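Cell wall surface anchor family protein (Streptococcus pneumoniae, PDB 4OQ1) is an ancillary pilin of the pneumococcal pilus that probably helps attach the pilus fibre to the bacterial cell wall. Local coordinates at residues A174-A179 with N217-E222; T149-I154 with T211-G216; A181-G186 with G194-T199; D145-K150 with V241-V246; H160-G165 with N205-V210. The protein carries 3 engineered substitutions. One frame throughout, in Å; residues are numbered along the deposited sequence.

How the contacts relate
All five contacts cluster around one Prealbumin-like domain, and none is wholly buried. Contacts 2 and 5 are partly buried, and both involve strand 150-157 and its neighbour 207-211; contact 2 adds a threonine hydroxyl bond, backbone pairing and leucine packing, contact 5 an arginine salt bridge at the start of the edge strand. Contacts 1, 3 and 4 are surface contacts: 1 is ionic, 3 joins backbone pairing to an arginine fork, and 4 rests on a lysine held by carbonyls. Contacts 1 and 3 both use strand 177-185, while 2 and 4 share T149 and K150. Between the sheets, F220 of contact 1 packs on L153 of contact 2; L213 of the contact 2 loop packs on V182 of contact 3.

Contact 1 (A174-A179 with N217-E222); sequences ARDVSA and NYRFKE. Engineered in segment 174-179: A179 (natural residue Glu).
R219 of strand 216-224 reaches D176 in a surface ionic contact, where the tight turn between strands 167-174 and 177-185 bends over the sheet to which all three strands belong. CG of R219 lies anti to its backbone N (chi1 -178°) and the chain bends only at chi3, which brings NH1 and NH2 end-on to D176. These two terminal nitrogens share the backbone oxygen of D176, with NH1 to O at 3.0 Å and NH2 to O at 3.1 Å; both come from the same face of that carbonyl, while the oxygen lies in the guanidinium plane. NH2 also makes a salt bridge to OD1 of D176, 3.0 Å away. The carboxylate and guanidinium planes stand 67° apart, so this is no flat bidentate pair, and the poor order of D176 suggests that its carboxylate is the looser partner. Arginine suits the position because a salt bridge from its remaining nitrogen, NE, to D237 of strand 235-240 gives the group a second hold. K221 NZ and S178 OG share a water, K221 NZ donating to it at 2.6 Å; the lysine also has a salt bridge to D235. The turn itself is type I', with A174 N bonded to V177 O at 3.0 Å, and its two central residues, R175 and D176, both have positive phi, as is characteristic of a two-residue beta hairpin, here in a CnaB-type, Prealbumin-like domain.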
# COMPACT_ATOMS: atom_id res chain seq x y z
N ALA A 174 -14.30 0.83 -11.34
CA ALA A 174 -15.18 1.54 -12.23
C ALA A 174 -16.23 0.57 -12.74
O ALA A 174 -15.89 -0.42 -13.34
CB ALA A 174 -14.39 2.15 -13.40
N ARG A 175 -17.50 0.85 -12.48
CA ARG A 175 -18.57 -0.07 -12.92
C ARG A 175 -18.24 -1.51 -12.51
O ARG A 175 -18.16 -2.36 -13.40
CB ARG A 175 -18.73 -0.01 -14.45
CG ARG A 175 -18.71 1.38 -15.08
CD ARG A 175 -19.61 2.40 -14.39
NE ARG A 175 -20.12 3.39 -15.35
CZ ARG A 175 -20.51 4.64 -15.07
NH1 ARG A 175 -20.45 5.13 -13.83
NH2 ARG A 175 -20.94 5.43 -16.06
N ASP A 176 -17.91 -1.72 -11.23
CA ASP A 176 -17.58 -3.04 -10.62
C ASP A 176 -16.20 -3.69 -10.89
O ASP A 176 -15.83 -4.68 -10.24
CB ASP A 176 -18.68 -4.06 -10.95
CG ASP A 176 -18.79 -5.19 -9.92
OD1 ASP A 176 -17.92 -5.34 -9.02
OD2 ASP A 176 -19.77 -5.97 -10.01
N VAL A 177 -15.45 -3.17 -11.85
CA VAL A 177 -14.23 -3.83 -12.29
C VAL A 177 -13.09 -3.12 -11.57
O VAL A 177 -13.15 -1.91 -11.44
CB VAL A 177 -14.09 -3.60 -13.78
CG1 VAL A 177 -12.66 -3.84 -14.26
CG2 VAL A 177 -15.16 -4.36 -14.55
N SER A 178 -12.09 -3.84 -11.17
CA SER A 178 -10.82 -3.27 -10.66
C SER A 178 -10.11 -2.49 -11.78
O SER A 178 -9.47 -3.05 -12.73
CB SER A 178 -9.93 -4.38 -10.08
OG SER A 178 -10.57 -4.93 -8.91
N ALA A 179 -10.31 -1.20 -11.76
CA ALA A 179 -9.87 -0.40 -12.90
C ALA A 179 -8.35 -0.08 -12.94
O ALA A 179 -7.75 0.06 -13.99
CB ALA A 179 -10.67 0.88 -12.94
N ASN A 217 -14.83 4.90 -5.78
CA ASN A 217 -15.02 3.51 -5.33
C ASN A 217 -13.69 2.79 -5.39
O ASN A 217 -12.93 2.93 -6.36
CB ASN A 217 -16.00 2.79 -6.22
CG ASN A 217 -17.40 3.35 -6.08
OD1 ASN A 217 -17.93 3.37 -5.00
ND2 ASN A 217 -17.96 3.87 -7.18
N TYR A 218 -13.40 2.10 -4.27
CA TYR A 218 -12.11 1.41 -4.11
C TYR A 218 -12.35 -0.02 -3.59
O TYR A 218 -13.39 -0.32 -3.06
CB TYR A 218 -11.15 2.19 -3.13
CG TYR A 218 -10.74 3.52 -3.70
CD1 TYR A 218 -11.51 4.64 -3.42
CD2 TYR A 218 -9.67 3.63 -4.57
CE1 TYR A 218 -11.19 5.85 -3.96
CE2 TYR A 218 -9.35 4.85 -5.17
CZ TYR A 218 -10.11 5.98 -4.84
OH TYR A 218 -9.76 7.23 -5.36
N ARG A 219 -11.28 -0.81 -3.66
CA ARG A 219 -11.28 -2.20 -3.18
C ARG A 219 -9.89 -2.51 -2.61
O ARG A 219 -8.87 -2.24 -3.28
CB ARG A 219 -11.56 -2.99 -4.39
CG ARG A 219 -11.68 -4.46 -4.29
CD ARG A 219 -12.32 -4.84 -5.65
NE ARG A 219 -13.75 -4.60 -5.81
CZ ARG A 219 -14.39 -4.76 -6.98
NH1 ARG A 219 -13.72 -5.03 -8.07
NH2 ARG A 219 -15.67 -4.55 -7.12
N PHE A 220 -9.88 -3.03 -1.38
CA PHE A 220 -8.69 -3.56 -0.77
C PHE A 220 -8.66 -5.10 -1.00
O PHE A 220 -9.58 -5.79 -0.59
CB PHE A 220 -8.65 -3.24 0.72
CG PHE A 220 -8.28 -1.87 1.05
CD1 PHE A 220 -6.99 -1.56 1.43
CD2 PHE A 220 -9.26 -0.88 1.18
CE1 PHE A 220 -6.65 -0.26 1.80
CE2 PHE A 220 -8.92 0.41 1.58
CZ PHE A 220 -7.62 0.71 1.87
N LYS A 221 -7.63 -5.60 -1.71
CA LYS A 221 -7.50 -7.00 -2.00
C LYS A 221 -6.47 -7.66 -1.18
O LYS A 221 -5.35 -7.20 -1.12
CB LYS A 221 -7.14 -7.23 -3.48
CG LYS A 221 -7.91 -6.40 -4.45
CD LYS A 221 -7.43 -6.69 -5.87
CE LYS A 221 -7.73 -8.08 -6.37
NZ LYS A 221 -9.20 -8.18 -6.57
N GLU A 222 -6.85 -8.74 -0.50
CA GLU A 222 -5.93 -9.39 0.48
C GLU A 222 -4.94 -10.35 -0.20
O GLU A 222 -5.07 -11.57 -0.12
CB GLU A 222 -6.71 -10.11 1.57
CG GLU A 222 -5.83 -10.60 2.67
CD GLU A 222 -6.61 -11.05 3.92
OE1 GLU A 222 -7.81 -10.84 3.99
OE2 GLU A 222 -5.96 -11.69 4.78
O HOH W 1 -11.00 -7.22 -8.26

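Contact 2 (T149-I154 with T211-G216); sequences TKVKLI and TNLPLG
T149 buries the most surface here, followed by L213 and T211, and all three meet where strand 150-157 begins beside the loop that leaves strand 207-211. The hydroxyl of T149 sits between its backbone N and carbonyl carbon (chi1 54°), which aims OG1 at the loop and puts CG2 beside the backbone N, near L215. OG1 donates to the backbone O of L213; the modelled separation of 2.5 Å is very short, and its exact value is doubtful. On the other branch, CG2 of T149 rests 3.9 Å from CD2 of L215, whose side chain starts away from the strand but brings CD2 to the methyl. The backbone O of T149 is used as well: N of N212 donates to it at 3.0 Å with a nearly straight N-H (165°), and CA of T211 adds a weaker CH contact to the same oxygen at 3.3 Å. T211 is paired with K150 as an antiparallel non-hydrogen-bonded bridge, the last step before the loop turns away. Deeper in, CD1 of L213 meets CG1 of V151 at 3.8 Å, and L213 also packs against Y190. A water accepts from T149 N and gives a weak bond to N212 OD1 at the exposed end. Threonine probably suits the place because its hydroxyl can serve the L213 carbonyl while its methyl joins the leucine packing, holding an irregular loop to the strand by neutral bonds and apolar packing.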
# COMPACT_ATOMS: atom_id res chain seq x y z
N THR A 149 -9.50 13.14 1.98
CA THR A 149 -10.17 11.83 2.24
C THR A 149 -9.33 10.97 3.14
O THR A 149 -8.13 11.17 3.22
CB THR A 149 -10.43 11.05 0.97
OG1 THR A 149 -9.22 10.91 0.24
CG2 THR A 149 -11.43 11.73 0.16
N LYS A 150 -9.98 10.07 3.89
CA LYS A 150 -9.29 9.24 4.87
C LYS A 150 -10.03 7.92 4.94
O LYS A 150 -11.29 7.88 5.09
CB LYS A 150 -9.30 9.84 6.29
CG LYS A 150 -9.20 11.33 6.35
CD LYS A 150 -9.54 11.84 7.74
CE LYS A 150 -9.77 13.34 7.74
NZ LYS A 150 -10.64 13.91 6.71
N VAL A 151 -9.26 6.85 4.89
CA VAL A 151 -9.82 5.47 5.06
C VAL A 151 -8.92 4.63 5.88
O VAL A 151 -7.69 4.73 5.79
CB VAL A 151 -10.26 4.82 3.73
CG1 VAL A 151 -9.19 4.91 2.72
CG2 VAL A 151 -10.67 3.35 3.97
N LYS A 152 -9.55 3.86 6.79
CA LYS A 152 -8.88 3.06 7.75
C LYS A 152 -9.38 1.64 7.60
O LYS A 152 -10.60 1.36 7.63
CB LYS A 152 -9.04 3.59 9.21
CG LYS A 152 -8.28 2.77 10.18
CD LYS A 152 -8.54 3.05 11.65
CE LYS A 152 -8.38 4.53 12.00
NZ LYS A 152 -8.71 4.82 13.43
N LEU A 153 -8.45 0.73 7.35
CA LEU A 153 -8.73 -0.70 7.30
C LEU A 153 -8.28 -1.33 8.61
O LEU A 153 -7.15 -1.11 9.08
CB LEU A 153 -8.09 -1.37 6.07
CG LEU A 153 -8.36 -2.87 5.85
CD1 LEU A 153 -8.20 -3.22 4.36
CD2 LEU A 153 -7.40 -3.61 6.72
N ILE A 154 -9.20 -2.10 9.21
CA ILE A 154 -8.95 -2.84 10.44
C ILE A 154 -9.02 -4.34 10.13
O ILE A 154 -10.04 -4.84 9.71
CB ILE A 154 -9.94 -2.54 11.58
CG1 ILE A 154 -9.87 -1.06 11.95
CG2 ILE A 154 -9.49 -3.36 12.77
CD1 ILE A 154 -10.80 -0.65 13.07
N THR A 211 -4.66 8.24 3.13
CA THR A 211 -5.22 9.58 2.89
C THR A 211 -5.15 10.07 1.45
O THR A 211 -4.33 9.62 0.67
CB THR A 211 -4.53 10.60 3.80
OG1 THR A 211 -3.14 10.69 3.54
CG2 THR A 211 -4.67 10.22 5.20
N ASN A 212 -6.02 11.03 1.12
CA ASN A 212 -5.97 11.81 -0.11
C ASN A 212 -6.38 11.08 -1.36
O ASN A 212 -6.13 11.54 -2.45
CB ASN A 212 -4.59 12.36 -0.34
CG ASN A 212 -4.59 13.50 -1.29
OD1 ASN A 212 -5.24 14.49 -1.03
ND2 ASN A 212 -3.93 13.35 -2.42
N LEU A 213 -6.95 9.90 -1.21
CA LEU A 213 -7.56 9.27 -2.31
C LEU A 213 -8.63 10.18 -2.95
O LEU A 213 -9.40 10.77 -2.23
CB LEU A 213 -8.27 7.98 -1.85
CG LEU A 213 -7.31 6.82 -1.46
CD1 LEU A 213 -8.15 5.70 -0.87
CD2 LEU A 213 -6.38 6.32 -2.58
N PRO A 214 -8.70 10.27 -4.29
CA PRO A 214 -9.83 10.95 -4.88
C PRO A 214 -11.13 10.33 -4.43
O PRO A 214 -11.16 9.15 -4.03
CB PRO A 214 -9.66 10.73 -6.39
CG PRO A 214 -8.27 10.30 -6.60
CD PRO A 214 -7.68 9.93 -5.29
N LEU A 215 -12.21 11.12 -4.40
CA LEU A 215 -13.54 10.58 -4.27
C LEU A 215 -13.80 9.44 -5.28
O LEU A 215 -13.39 9.52 -6.41
CB LEU A 215 -14.57 11.68 -4.42
CG LEU A 215 -14.46 12.86 -3.43
CD1 LEU A 215 -15.49 13.90 -3.80
CD2 LEU A 215 -14.62 12.42 -2.00
N GLY A 216 -14.45 8.37 -4.82
CA GLY A 216 -14.75 7.30 -5.68
C GLY A 216 -14.86 5.95 -4.96
O GLY A 216 -14.92 5.89 -3.71
O HOH W 2 -8.48 14.11 -0.42

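Contact 3 (A181-G186 with G194-T199); sequences AVPLIG and GQVGRT. Engineered in segment 181-186: A181 (natural residue Glu).
L184 and Q195 exchange two backbone hydrogen bonds at the close-packed centre of this contact, L184 N to Q195 O at 3.0 Å and Q195 N to L184 O at 3.1 Å, forming a single antiparallel hydrogen-bonded bridge. Next to it the chains press together. CB of P183 lies 3.8 Å from the carbonyl carbon of G194, and the lack of a side chain at G194 lets its CA come close to L184 O and to CG2 of I185. The rigid, puckered ring of P183 also holds CB against CG2 of V196, at 4.0 Å. The engineered A181 lies closer still to V196, CB to CG1 at 3.2 Å, a separation tighter than normal packing and so somewhat doubtful. Toward the solvent side the contact becomes polar and more open. Q195, bent at chi2, turns its amide back so that OE1 shares a water with L184 O. R198 bends at chi3 (59°) and meets G186 O edge-on with two nitrogens: NH1 reaches G186 O at 2.7 Å in the carbonyl plane, and NH2 reaches the same oxygen at 3.0 Å. G186, with positive phi, presents that oxygen at the point where strand 177-185 ends. Segment 194-199 thus runs beside that strand on its way from strand 189-190 to strand 200-201, while V182 points away from it, toward Y190, L213 and Y218 of strand 216-224.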
# COMPACT_ATOMS: atom_id res chain seq x y z
N ALA A 181 -4.51 -0.12 -10.42
CA ALA A 181 -3.75 -0.04 -9.17
C ALA A 181 -3.52 1.43 -8.85
O ALA A 181 -3.09 2.25 -9.69
CB ALA A 181 -2.44 -0.84 -9.26
N VAL A 182 -3.76 1.78 -7.58
CA VAL A 182 -3.75 3.15 -7.17
C VAL A 182 -2.36 3.56 -6.84
O VAL A 182 -1.71 2.90 -6.09
CB VAL A 182 -4.62 3.35 -5.90
CG1 VAL A 182 -4.52 4.76 -5.41
CG2 VAL A 182 -6.11 3.05 -6.23
N PRO A 183 -1.91 4.69 -7.40
CA PRO A 183 -0.57 5.19 -7.00
C PRO A 183 -0.45 5.77 -5.63
O PRO A 183 -1.31 6.58 -5.28
CB PRO A 183 -0.33 6.26 -8.03
CG PRO A 183 -1.67 6.74 -8.42
CD PRO A 183 -2.57 5.58 -8.36
N LEU A 184 0.68 5.54 -4.96
CA LEU A 184 0.86 5.91 -3.55
C LEU A 184 2.26 6.35 -3.28
O LEU A 184 3.20 5.91 -3.96
CB LEU A 184 0.59 4.72 -2.66
CG LEU A 184 -0.84 4.17 -2.74
CD1 LEU A 184 -0.95 2.86 -1.96
CD2 LEU A 184 -1.91 5.13 -2.22
N ILE A 185 2.40 7.18 -2.24
CA ILE A 185 3.72 7.65 -1.82
C ILE A 185 3.65 7.63 -0.33
O ILE A 185 2.60 7.78 0.25
CB ILE A 185 4.08 9.11 -2.28
CG1 ILE A 185 3.02 10.12 -1.83
CG2 ILE A 185 4.31 9.18 -3.78
CD1 ILE A 185 3.42 11.58 -1.99
N GLY A 186 4.77 7.37 0.30
CA GLY A 186 4.83 7.45 1.71
C GLY A 186 4.05 6.28 2.21
O GLY A 186 3.94 5.25 1.52
N GLY A 194 2.68 8.72 -8.15
CA GLY A 194 3.26 7.76 -7.26
C GLY A 194 3.49 6.37 -7.87
O GLY A 194 3.43 6.16 -9.09
N GLN A 195 3.80 5.44 -6.98
CA GLN A 195 4.20 4.08 -7.36
C GLN A 195 2.94 3.22 -7.26
O GLN A 195 2.15 3.29 -6.31
CB GLN A 195 5.32 3.57 -6.45
CG GLN A 195 6.67 4.22 -6.75
CD GLN A 195 6.63 5.75 -6.73
OE1 GLN A 195 6.49 6.37 -5.66
NE2 GLN A 195 6.75 6.38 -7.93
N VAL A 196 2.73 2.44 -8.29
CA VAL A 196 1.48 1.65 -8.49
C VAL A 196 1.67 0.18 -8.01
O VAL A 196 0.72 -0.56 -7.77
CB VAL A 196 1.12 1.74 -9.97
CG1 VAL A 196 0.19 0.69 -10.39
CG2 VAL A 196 0.51 3.11 -10.29
N GLY A 197 2.88 -0.21 -7.71
CA GLY A 197 3.14 -1.61 -7.47
C GLY A 197 3.16 -2.09 -6.04
O GLY A 197 3.74 -3.13 -5.80
N ARG A 198 2.56 -1.39 -5.08
CA ARG A 198 2.95 -1.64 -3.70
C ARG A 198 1.90 -2.51 -2.96
O ARG A 198 0.69 -2.41 -3.20
CB ARG A 198 3.22 -0.35 -2.92
CG ARG A 198 4.31 0.52 -3.51
CD ARG A 198 4.41 1.87 -2.85
NE ARG A 198 4.67 1.73 -1.41
CZ ARG A 198 4.57 2.72 -0.50
NH1 ARG A 198 4.21 3.96 -0.86
NH2 ARG A 198 4.79 2.46 0.78
N THR A 199 2.41 -3.36 -2.08
CA THR A 199 1.61 -4.04 -1.13
C THR A 199 1.60 -3.23 0.10
O THR A 199 2.66 -2.76 0.54
CB THR A 199 2.11 -5.46 -0.89
OG1 THR A 199 2.06 -6.14 -2.16
CG2 THR A 199 1.23 -6.21 0.04
O HOH W 3 -1.11 0.61 -5.64
O HOH W 4 6.03 4.96 -3.28

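Contact 4 (D145-K150 with V241-V246); sequences DTMTTK and VDHQLV
A chain extended through chi2 and chi3 and then bent at chi4 (47°) brings K150 NZ to T148 O and H243 O; H243 has CG anti to its own carbonyl carbon (chi1 -69°), which lays the imidazole against residues 147-149. NZ donates to T148 O at 2.7 Å and to H243 O at a modelled 2.5 Å, a very short value to be treated with caution, each carbonyl met nearly along the C=O axis. T148 O and H243 O lie 3.4 Å apart, and the amine, probably charged, offsets their repulsion by donating to both. M147 O and T148 N lie over one face of the imidazole, with M147 C offset toward the rim, and CB of M147 is 3.6 Å from ND1 of H243. Methyl CG2 of T149 touches D242 O at 3.6 Å. Within 241-246, D242 OD1 accepts from Q244 N at 3.1 Å, an Asx turn. A water accepts from K150 N and lies within bonding distance of D242 O and Q244 O. V246 N gives K150 O a nearly straight bond of 3.1 Å (172°), starting the pairing of parallel strands 150-157 and 246-254; V246 packs on strand 235-240 and L245 on F209 of strand 207-211.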
# COMPACT_ATOMS: atom_id res chain seq x y z
N ASP A 145 -5.66 24.51 2.62
CA ASP A 145 -6.60 23.60 1.97
C ASP A 145 -6.29 22.17 2.27
O ASP A 145 -6.18 21.38 1.37
CB ASP A 145 -6.51 23.79 0.46
CG ASP A 145 -7.33 24.99 -0.05
OD1 ASP A 145 -7.91 25.75 0.76
OD2 ASP A 145 -7.41 25.15 -1.27
N THR A 146 -6.13 21.84 3.55
CA THR A 146 -5.58 20.56 3.99
C THR A 146 -6.53 19.37 4.20
O THR A 146 -6.06 18.25 4.45
CB THR A 146 -4.74 20.73 5.27
OG1 THR A 146 -5.45 21.55 6.20
CG2 THR A 146 -3.40 21.37 4.95
N MET A 147 -7.84 19.57 4.10
CA MET A 147 -8.78 18.48 4.32
C MET A 147 -8.57 17.41 3.25
O MET A 147 -8.32 17.74 2.10
CB MET A 147 -10.22 18.98 4.29
CG MET A 147 -10.69 19.60 5.59
SD MET A 147 -10.45 18.50 7.01
CE MET A 147 -11.83 17.38 6.81
N THR A 148 -8.65 16.13 3.62
CA THR A 148 -8.33 15.12 2.67
C THR A 148 -9.32 14.01 2.95
O THR A 148 -9.89 13.96 4.07
CB THR A 148 -6.89 14.72 2.95
OG1 THR A 148 -6.35 14.14 1.77
CG2 THR A 148 -6.76 13.75 4.19
N THR A 149 -9.50 13.14 1.98
CA THR A 149 -10.17 11.83 2.24
C THR A 149 -9.33 10.97 3.14
O THR A 149 -8.13 11.17 3.22
CB THR A 149 -10.43 11.05 0.97
OG1 THR A 149 -9.22 10.91 0.24
CG2 THR A 149 -11.43 11.73 0.16
N LYS A 150 -9.98 10.07 3.89
CA LYS A 150 -9.29 9.24 4.87
C LYS A 150 -10.03 7.92 4.94
O LYS A 150 -11.29 7.88 5.09
CB LYS A 150 -9.30 9.84 6.29
CG LYS A 150 -9.20 11.33 6.35
CD LYS A 150 -9.54 11.84 7.74
CE LYS A 150 -9.77 13.34 7.74
NZ LYS A 150 -10.64 13.91 6.71
N VAL A 241 -17.13 9.31 -0.43
CA VAL A 241 -18.04 10.30 -1.06
C VAL A 241 -17.73 11.71 -0.54
O VAL A 241 -18.30 12.67 -1.03
CB VAL A 241 -19.53 10.02 -0.84
CG1 VAL A 241 -19.92 8.61 -1.30
CG2 VAL A 241 -19.89 10.20 0.62
N ASP A 242 -16.81 11.86 0.41
CA ASP A 242 -16.50 13.16 1.04
C ASP A 242 -15.31 12.97 1.91
O ASP A 242 -14.63 11.98 1.75
CB ASP A 242 -17.67 13.76 1.83
CG ASP A 242 -18.19 12.86 2.90
OD1 ASP A 242 -17.39 12.17 3.52
OD2 ASP A 242 -19.43 12.84 3.11
N HIS A 243 -15.05 13.87 2.84
CA HIS A 243 -13.78 13.85 3.56
C HIS A 243 -13.82 13.20 4.95
O HIS A 243 -12.80 13.19 5.66
CB HIS A 243 -13.27 15.26 3.74
CG HIS A 243 -12.84 15.91 2.47
ND1 HIS A 243 -12.71 17.28 2.35
CD2 HIS A 243 -12.46 15.39 1.29
CE1 HIS A 243 -12.27 17.58 1.14
NE2 HIS A 243 -12.12 16.45 0.48
N GLN A 244 -14.97 12.67 5.32
CA GLN A 244 -15.19 12.05 6.63
C GLN A 244 -14.45 10.66 6.66
O GLN A 244 -14.46 9.99 5.67
CB GLN A 244 -16.70 11.80 6.78
CG GLN A 244 -17.18 11.51 8.20
CD GLN A 244 -18.60 10.90 8.23
OE1 GLN A 244 -19.40 11.13 7.32
NE2 GLN A 244 -18.89 10.11 9.26
N LEU A 245 -13.80 10.31 7.76
CA LEU A 245 -13.20 8.95 7.93
C LEU A 245 -14.19 7.86 7.63
O LEU A 245 -15.32 7.85 8.16
CB LEU A 245 -12.64 8.79 9.30
CG LEU A 245 -12.07 7.41 9.66
CD1 LEU A 245 -10.79 7.13 8.89
CD2 LEU A 245 -11.85 7.31 11.15
N VAL A 246 -13.80 6.94 6.73
CA VAL A 246 -14.46 5.64 6.51
C VAL A 246 -13.58 4.50 7.07
O VAL A 246 -12.40 4.44 6.80
CB VAL A 246 -14.71 5.44 5.05
CG1 VAL A 246 -15.46 4.15 4.88
CG2 VAL A 246 -15.54 6.58 4.49
O HOH W 5 -12.89 10.25 3.40

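Contact 5 (H160-G165 with N205-V210); sequences HNRLEG and NGEIFV
R162 gives both hydrogens of one nitrogen to segment 205-210: NH1 meets N205 O at 2.9 Å and OE2 of E207, also 2.9 Å away, in a salt bridge. Both acceptors lie near the guanidinium plane, at its edge. The carbonyl of N205 is approached in its own plane, whereas OE2 is met on the anti side, 27° out of the carboxylate plane, the two flat groups being 34° apart. A bend at chi2 of R162 (-61°) carries the chain alongside the N205 carbonyl, and CD passes 3.4 Å from N205 O. Next to the arginine along the chain, L163 O receives a CH contact of 3.3 Å from CA of G206. G206 has no side chain and a positive phi, which lets the turn before strand 207-211 press close to the loop 160-165. In this Prealbumin-like domain that strand is an edge of its sheet, next to strand 150-157, and the contact joins the loop after strand 150-157 to the turn that leads into strand 207-211. K155 bonds through its backbone to both L163 and G206, which probably helps set their spacing. Further out, D203 OD1 accepts from E207 N, T202 OG1 bonds L163 O, and the aliphatic part of R162 lies against I154 and V156.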
# COMPACT_ATOMS: atom_id res chain seq x y z
N HIS A 160 -11.56 -10.87 17.03
CA HIS A 160 -11.20 -9.49 16.94
C HIS A 160 -9.89 -9.13 17.60
O HIS A 160 -9.69 -7.98 17.98
CB HIS A 160 -12.35 -8.54 17.33
CG HIS A 160 -13.37 -8.37 16.23
ND1 HIS A 160 -14.03 -9.44 15.64
CD2 HIS A 160 -13.79 -7.27 15.58
CE1 HIS A 160 -14.84 -9.00 14.69
NE2 HIS A 160 -14.73 -7.68 14.66
N ASN A 161 -8.96 -10.07 17.64
CA ASN A 161 -7.56 -9.70 17.87
C ASN A 161 -7.14 -9.03 16.64
O ASN A 161 -7.61 -9.42 15.53
CB ASN A 161 -6.69 -10.92 18.16
CG ASN A 161 -7.19 -11.71 19.35
OD1 ASN A 161 -7.22 -11.19 20.45
ND2 ASN A 161 -7.63 -12.96 19.12
N ARG A 162 -6.28 -8.04 16.78
CA ARG A 162 -5.80 -7.26 15.63
C ARG A 162 -4.63 -8.05 14.94
O ARG A 162 -3.70 -8.60 15.66
CB ARG A 162 -5.33 -5.88 16.17
CG ARG A 162 -6.40 -5.00 16.86
CD ARG A 162 -7.46 -4.71 15.85
NE ARG A 162 -8.50 -3.78 16.24
CZ ARG A 162 -8.49 -2.46 16.10
NH1 ARG A 162 -7.42 -1.83 15.69
NH2 ARG A 162 -9.59 -1.76 16.46
N LEU A 163 -4.57 -8.09 13.62
CA LEU A 163 -3.52 -8.86 12.88
C LEU A 163 -2.50 -7.95 12.17
O LEU A 163 -2.84 -7.16 11.33
CB LEU A 163 -4.15 -9.84 11.90
CG LEU A 163 -5.18 -10.85 12.44
CD1 LEU A 163 -5.71 -11.77 11.30
CD2 LEU A 163 -4.72 -11.61 13.61
N GLU A 164 -1.21 -8.03 12.60
CA GLU A 164 -0.17 -7.34 12.00
C GLU A 164 0.53 -8.09 10.88
O GLU A 164 0.70 -9.31 10.89
CB GLU A 164 0.88 -7.03 13.17
CG GLU A 164 2.05 -6.28 12.71
CD GLU A 164 3.02 -6.00 13.86
OE1 GLU A 164 2.86 -6.52 14.97
OE2 GLU A 164 3.97 -5.24 13.65
N GLY A 165 0.84 -7.35 9.81
CA GLY A 165 1.61 -7.84 8.71
C GLY A 165 0.83 -8.48 7.59
O GLY A 165 1.39 -9.14 6.69
N ASN A 205 -1.42 -2.46 15.17
CA ASN A 205 -2.80 -2.43 15.54
C ASN A 205 -3.72 -3.04 14.51
O ASN A 205 -4.93 -2.83 14.51
CB ASN A 205 -3.25 -1.02 15.88
CG ASN A 205 -2.44 -0.43 17.00
OD1 ASN A 205 -1.75 0.59 16.84
ND2 ASN A 205 -2.47 -1.05 18.07
N GLY A 206 -3.17 -3.78 13.60
CA GLY A 206 -3.99 -4.29 12.52
C GLY A 206 -4.47 -3.29 11.50
O GLY A 206 -5.45 -3.61 10.77
N GLU A 207 -3.88 -2.08 11.45
CA GLU A 207 -4.54 -1.00 10.73
C GLU A 207 -3.77 -0.62 9.49
O GLU A 207 -2.56 -0.71 9.47
CB GLU A 207 -4.85 0.24 11.57
CG GLU A 207 -5.59 -0.15 12.83
CD GLU A 207 -6.01 1.00 13.71
OE1 GLU A 207 -5.36 2.07 13.63
OE2 GLU A 207 -6.90 0.76 14.57
N ILE A 208 -4.50 -0.33 8.43
CA ILE A 208 -3.95 0.43 7.32
C ILE A 208 -4.71 1.75 7.16
O ILE A 208 -5.96 1.78 7.09
CB ILE A 208 -3.95 -0.36 6.01
CG1 ILE A 208 -3.05 -1.60 6.10
CG2 ILE A 208 -3.51 0.49 4.82
CD1 ILE A 208 -3.34 -2.64 4.99
N PHE A 209 -3.97 2.81 7.01
CA PHE A 209 -4.55 4.19 6.91
C PHE A 209 -4.08 4.87 5.67
O PHE A 209 -2.86 5.02 5.47
CB PHE A 209 -4.17 5.01 8.17
CG PHE A 209 -4.96 6.28 8.34
CD1 PHE A 209 -6.22 6.24 8.83
CD2 PHE A 209 -4.40 7.50 8.04
CE1 PHE A 209 -6.99 7.40 8.98
CE2 PHE A 209 -5.15 8.69 8.20
CZ PHE A 209 -6.45 8.62 8.66
N VAL A 210 -5.02 5.22 4.79
CA VAL A 210 -4.71 5.86 3.51
C VAL A 210 -5.42 7.19 3.41
O VAL A 210 -6.68 7.24 3.47
CB VAL A 210 -5.15 5.00 2.31
CG1 VAL A 210 -4.67 5.65 1.04
CG2 VAL A 210 -4.56 3.60 2.48